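Local coordinates for Protease/Reverse transcriptase/ribonuclease H (Eastern chimpanzee simian foamy virus, PDB 7KSF), which probably cleaves viral polyproteins as an aspartic protease, copies the viral genome into DNA as a reverse transcriptase and degrades RNA in RNA-DNA hybrids through its ribonuclease H, at residues F592-S597 / A644-A649; A610-V615 / I631-H636. The protein carries 1 engineered substitution. All coordinates share one frame; numbering follows the deposited sequence.

Interactions 1 and 2 lie with their centres about 8 Å apart in the RNase H part of this polyprotein, a worked example of how a sheet, its hairpin and a covering helix are joined. Along the chain, strand 590-597 comes first, then the hairpin of strands 610-618 and 624-634, then helix 638-654; interaction 2 therefore closes within the longer span bridged by interaction 1. Strands 590-597 and 610-618 are neighbours in one five-stranded mixed sheet, probably joined by backbone bonds such as Ser-597 N to Gly-611 O. The helix of interaction 1 also packs on Met-612 and Ile-614, so one helix covers the central strand and the hairpin together, beside the calcium ion.

Interaction 1. Residues F592-S597 / A644-A649; sequences FYTDGS and AAVEFA. With CA (calcium ion), chain B.
Thr-594 and Ala-645 bring strand 592-597 and helix 644-649 together, their CB atoms 3.7 Å apart. The two axes approach to 7.5 Å and run roughly antiparallel, at 149°; the small side chains of Ala-645 and Ala-649 allow so short a separation.

The apolar contacts gather on one methyl: Ala-649 CB rests against Phe-592 CD1 at 3.8 Å, and Thr-594 CG2, anti to its own carbonyl carbon, reaches toward it as well.

Polar atoms lie among these groups. Ala-649 O lies 4.0 Å above the Phe-592 ring plane, over its centre, and Thr-594 CG2 also nears the carbonyl of Ala-645. Crossing the threonine at about a right angle, Val-646 sets CG1 3.4 Å from Thr-594 OG1, whose polar partner is Ile-663 O on the adjacent strand.

At the far end of the strand the interactions are with metal. Gly-596 O and Glu-642, an earlier residue of the same helix, bind the calcium ion; Asp-595 OD1 lies 3.0 Å from the calcium ion and near the like-charged Asp-736. A helix packed on the central strand of a mixed sheet, with acidic groups around a metal at the strand's end, is consistent with the active site of the RNase H fold.

Interaction 2. Residues A610-V615 / I631-H636; sequences AGMGIV and IPLGNH
Met-612 and Ile-631 form an antiparallel hydrogen-bonded pair, with Gly-611 and Pro-632 as the neighbouring non-hydrogen-bonded pair; the axes of the two short segments run at 147° to each other and come within 4.2 Å. Met-612 N gives its hydrogen to Ile-631 O (3.0 Å), and Ile-631 N returns a bond to Met-612 O (3.2 Å). Farther along, Leu-633 N reaches Ala-610 O at 2.8 Å. Because Pro-632 has no amide hydrogen, its non-hydrogen-bonded place costs the ladder nothing; its CA-H instead leans on Ala-610 O, as that of Gly-611 does on Ile-631 O.

Among the side chains, Met-612 is the centre. Its CG sits between the backbone N and the carbonyl carbon (chi1 67°), and the chain beyond is extended, carrying the thioether across Leu-633 at about a right angle. Met-612 SD lies 3.6 Å from Leu-633 CD1, and Met-612 CE ends beside Ile-631 CD1 at 4.0 Å, these two side chains running alongside each other in the same direction. Leu-633 CB also meets Ala-610 CB, at 3.7 Å. His-636 ND1 donates to Leu-633 O (3.0 Å), tying His-636 back to the backbone three residues earlier.

Ala-610 and Met-612 also pack on Ala-641, Ala-644 and Ala-645 of helix 638-654, so the helix covers Ala-610 and Met-612, both buried, while Ile-631 and Leu-633 stay partly exposed. The arrangement belongs to the antiparallel beta hairpin of the mixed RNase H sheet, with strand 624-634 at one edge of the sheet.

Interaction 1. Residues F592-S597 / A644-A649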
# COMPACT_ATOMS: atom_id res chain seq x y z
N PHE A 592 5.31 20.62 -20.51
CA PHE A 592 5.52 20.26 -21.91
C PHE A 592 4.61 21.10 -22.79
O PHE A 592 3.38 20.97 -22.73
CB PHE A 592 5.25 18.77 -22.12
CG PHE A 592 6.40 17.89 -21.74
CD1 PHE A 592 7.34 17.50 -22.68
CD2 PHE A 592 6.55 17.45 -20.43
CE1 PHE A 592 8.40 16.68 -22.33
CE2 PHE A 592 7.61 16.63 -20.08
CZ PHE A 592 8.54 16.25 -21.03
N TYR A 593 5.20 21.98 -23.58
CA TYR A 593 4.47 22.76 -24.57
C TYR A 593 4.52 22.04 -25.91
O TYR A 593 5.60 21.60 -26.34
CB TYR A 593 5.04 24.17 -24.70
CG TYR A 593 5.05 24.97 -23.42
CD1 TYR A 593 3.91 25.63 -22.98
CD2 TYR A 593 6.21 25.07 -22.66
CE1 TYR A 593 3.92 26.36 -21.81
CE2 TYR A 593 6.23 25.79 -21.49
CZ TYR A 593 5.08 26.44 -21.07
OH TYR A 593 5.09 27.17 -19.90
N THR A 594 3.37 21.91 -26.56
CA THR A 594 3.29 21.24 -27.85
C THR A 594 2.56 22.12 -28.85
O THR A 594 1.85 23.06 -28.48
CB THR A 594 2.57 19.88 -27.76
OG1 THR A 594 1.23 20.08 -27.31
CG2 THR A 594 3.31 18.96 -26.80
N ASP A 595 2.74 21.79 -30.12
CA ASP A 595 2.11 22.50 -31.23
C ASP A 595 2.36 21.70 -32.50
O ASP A 595 3.14 20.74 -32.51
CB ASP A 595 2.64 23.93 -31.37
CG ASP A 595 1.80 24.78 -32.30
OD1 ASP A 595 2.06 24.74 -33.52
OD2 ASP A 595 0.89 25.47 -31.82
N GLY A 596 1.68 22.10 -33.58
CA GLY A 596 1.83 21.46 -34.87
C GLY A 596 1.24 22.27 -36.00
O GLY A 596 0.13 22.80 -35.89
N SER A 597 1.97 22.36 -37.11
CA SER A 597 1.57 23.15 -38.25
C SER A 597 1.55 22.28 -39.49
O SER A 597 2.08 21.17 -39.51
CB SER A 597 2.50 24.36 -38.44
OG SER A 597 2.64 25.08 -37.24
N ALA A 644 0.16 14.28 -32.84
CA ALA A 644 1.41 13.57 -32.62
C ALA A 644 2.37 14.35 -31.74
O ALA A 644 3.32 13.77 -31.21
CB ALA A 644 2.08 13.23 -33.95
N ALA A 645 2.14 15.65 -31.57
CA ALA A 645 3.05 16.46 -30.75
C ALA A 645 2.97 16.07 -29.28
O ALA A 645 3.95 16.23 -28.54
CB ALA A 645 2.73 17.94 -30.91
N VAL A 646 1.83 15.55 -28.83
CA VAL A 646 1.70 15.19 -27.42
C VAL A 646 2.06 13.72 -27.17
O VAL A 646 2.50 13.38 -26.07
CB VAL A 646 0.28 15.52 -26.92
CG1 VAL A 646 -0.04 16.98 -27.19
CG2 VAL A 646 -0.75 14.62 -27.58
N GLU A 647 1.88 12.85 -28.17
CA GLU A 647 2.33 11.47 -28.04
C GLU A 647 3.82 11.41 -27.75
O GLU A 647 4.28 10.62 -26.92
CB GLU A 647 2.01 10.68 -29.31
CG GLU A 647 2.55 9.25 -29.31
CD GLU A 647 2.79 8.72 -30.71
OE1 GLU A 647 2.81 9.54 -31.65
OE2 GLU A 647 2.96 7.49 -30.86
N PHE A 648 4.60 12.25 -28.43
CA PHE A 648 6.02 12.38 -28.11
C PHE A 648 6.21 12.94 -26.71
O PHE A 648 7.06 12.47 -25.96
CB PHE A 648 6.68 13.28 -29.16
CG PHE A 648 8.17 13.31 -29.07
CD1 PHE A 648 8.81 14.29 -28.34
CD2 PHE A 648 8.94 12.36 -29.73
CE1 PHE A 648 10.19 14.33 -28.26
CE2 PHE A 648 10.31 12.39 -29.66
CZ PHE A 648 10.94 13.38 -28.92
N ALA A 649 5.41 13.94 -26.33
CA ALA A 649 5.57 14.56 -25.02
C ALA A 649 5.16 13.62 -23.89
O ALA A 649 5.75 13.65 -22.81
CB ALA A 649 4.77 15.86 -24.95
CA CA B . -0.56 23.70 -34.62

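Interaction 2. Residues A610-V615 / I631-H636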
# COMPACT_ATOMS: atom_id res chain seq x y z
N ALA A 610 3.68 18.36 -42.67
CA ALA A 610 3.40 18.64 -41.27
C ALA A 610 4.70 18.83 -40.49
O ALA A 610 5.77 18.40 -40.91
CB ALA A 610 2.57 17.52 -40.62
N GLY A 611 4.57 19.48 -39.34
CA GLY A 611 5.68 19.72 -38.44
C GLY A 611 5.22 20.06 -37.04
O GLY A 611 4.45 21.01 -36.85
N MET A 612 5.68 19.30 -36.05
CA MET A 612 5.28 19.48 -34.67
C MET A 612 6.44 20.02 -33.84
O MET A 612 7.60 19.98 -34.26
CB MET A 612 4.78 18.15 -34.08
CG MET A 612 5.85 17.08 -33.94
SD MET A 612 5.16 15.48 -33.48
CE MET A 612 6.65 14.54 -33.16
N GLY A 613 6.11 20.53 -32.66
CA GLY A 613 7.12 21.10 -31.78
C GLY A 613 6.88 20.75 -30.33
O GLY A 613 5.74 20.78 -29.86
N ILE A 614 7.95 20.41 -29.61
CA ILE A 614 7.86 19.99 -28.22
C ILE A 614 8.90 20.75 -27.41
O ILE A 614 10.04 20.90 -27.84
CB ILE A 614 8.06 18.46 -28.07
CG1 ILE A 614 6.98 17.69 -28.84
CG2 ILE A 614 8.06 18.06 -26.60
CD1 ILE A 614 7.37 17.32 -30.26
N VAL A 615 8.49 21.24 -26.23
CA VAL A 615 9.36 22.00 -25.34
C VAL A 615 9.22 21.43 -23.94
O VAL A 615 8.11 21.27 -23.43
CB VAL A 615 9.02 23.50 -25.35
CG1 VAL A 615 9.87 24.25 -24.34
CG2 VAL A 615 9.20 24.09 -26.74
N ILE A 631 10.29 18.64 -35.39
CA ILE A 631 10.27 17.45 -36.24
C ILE A 631 9.29 17.62 -37.40
O ILE A 631 8.13 18.00 -37.17
CB ILE A 631 9.92 16.20 -35.42
CG1 ILE A 631 10.89 16.04 -34.25
CG2 ILE A 631 9.94 14.97 -36.30
CD1 ILE A 631 10.59 14.86 -33.36
N PRO A 632 9.69 17.34 -38.64
CA PRO A 632 8.72 17.28 -39.74
C PRO A 632 8.06 15.92 -39.82
O PRO A 632 8.69 14.88 -39.61
CB PRO A 632 9.58 17.56 -40.98
CG PRO A 632 10.91 17.03 -40.62
CD PRO A 632 11.08 17.24 -39.13
N LEU A 633 6.77 15.92 -40.15
CA LEU A 633 5.95 14.72 -40.11
C LEU A 633 5.41 14.30 -41.47
O LEU A 633 4.64 13.35 -41.56
CB LEU A 633 4.78 14.92 -39.13
CG LEU A 633 5.12 15.10 -37.65
CD1 LEU A 633 3.89 15.53 -36.86
CD2 LEU A 633 5.71 13.83 -37.05
N GLY A 634 5.80 14.99 -42.54
CA GLY A 634 5.29 14.62 -43.85
C GLY A 634 3.84 15.04 -44.03
O GLY A 634 3.30 15.87 -43.29
N ASN A 635 3.20 14.45 -45.03
CA ASN A 635 1.83 14.81 -45.40
C ASN A 635 0.87 14.27 -44.35
O ASN A 635 0.53 13.09 -44.33
CB ASN A 635 1.49 14.28 -46.79
CG ASN A 635 1.81 12.81 -46.95
OD1 ASN A 635 2.93 12.44 -47.30
ND2 ASN A 635 0.83 11.95 -46.69
N HIS A 636 0.41 15.16 -43.46
CA HIS A 636 -0.54 14.80 -42.42
C HIS A 636 -1.37 16.03 -42.07
O HIS A 636 -1.18 17.12 -42.62
CB HIS A 636 0.18 14.24 -41.18
CG HIS A 636 0.56 12.80 -41.30
ND1 HIS A 636 1.86 12.36 -41.16
CD2 HIS A 636 -0.18 11.69 -41.54
CE1 HIS A 636 1.90 11.05 -41.31
NE2 HIS A 636 0.67 10.62 -41.54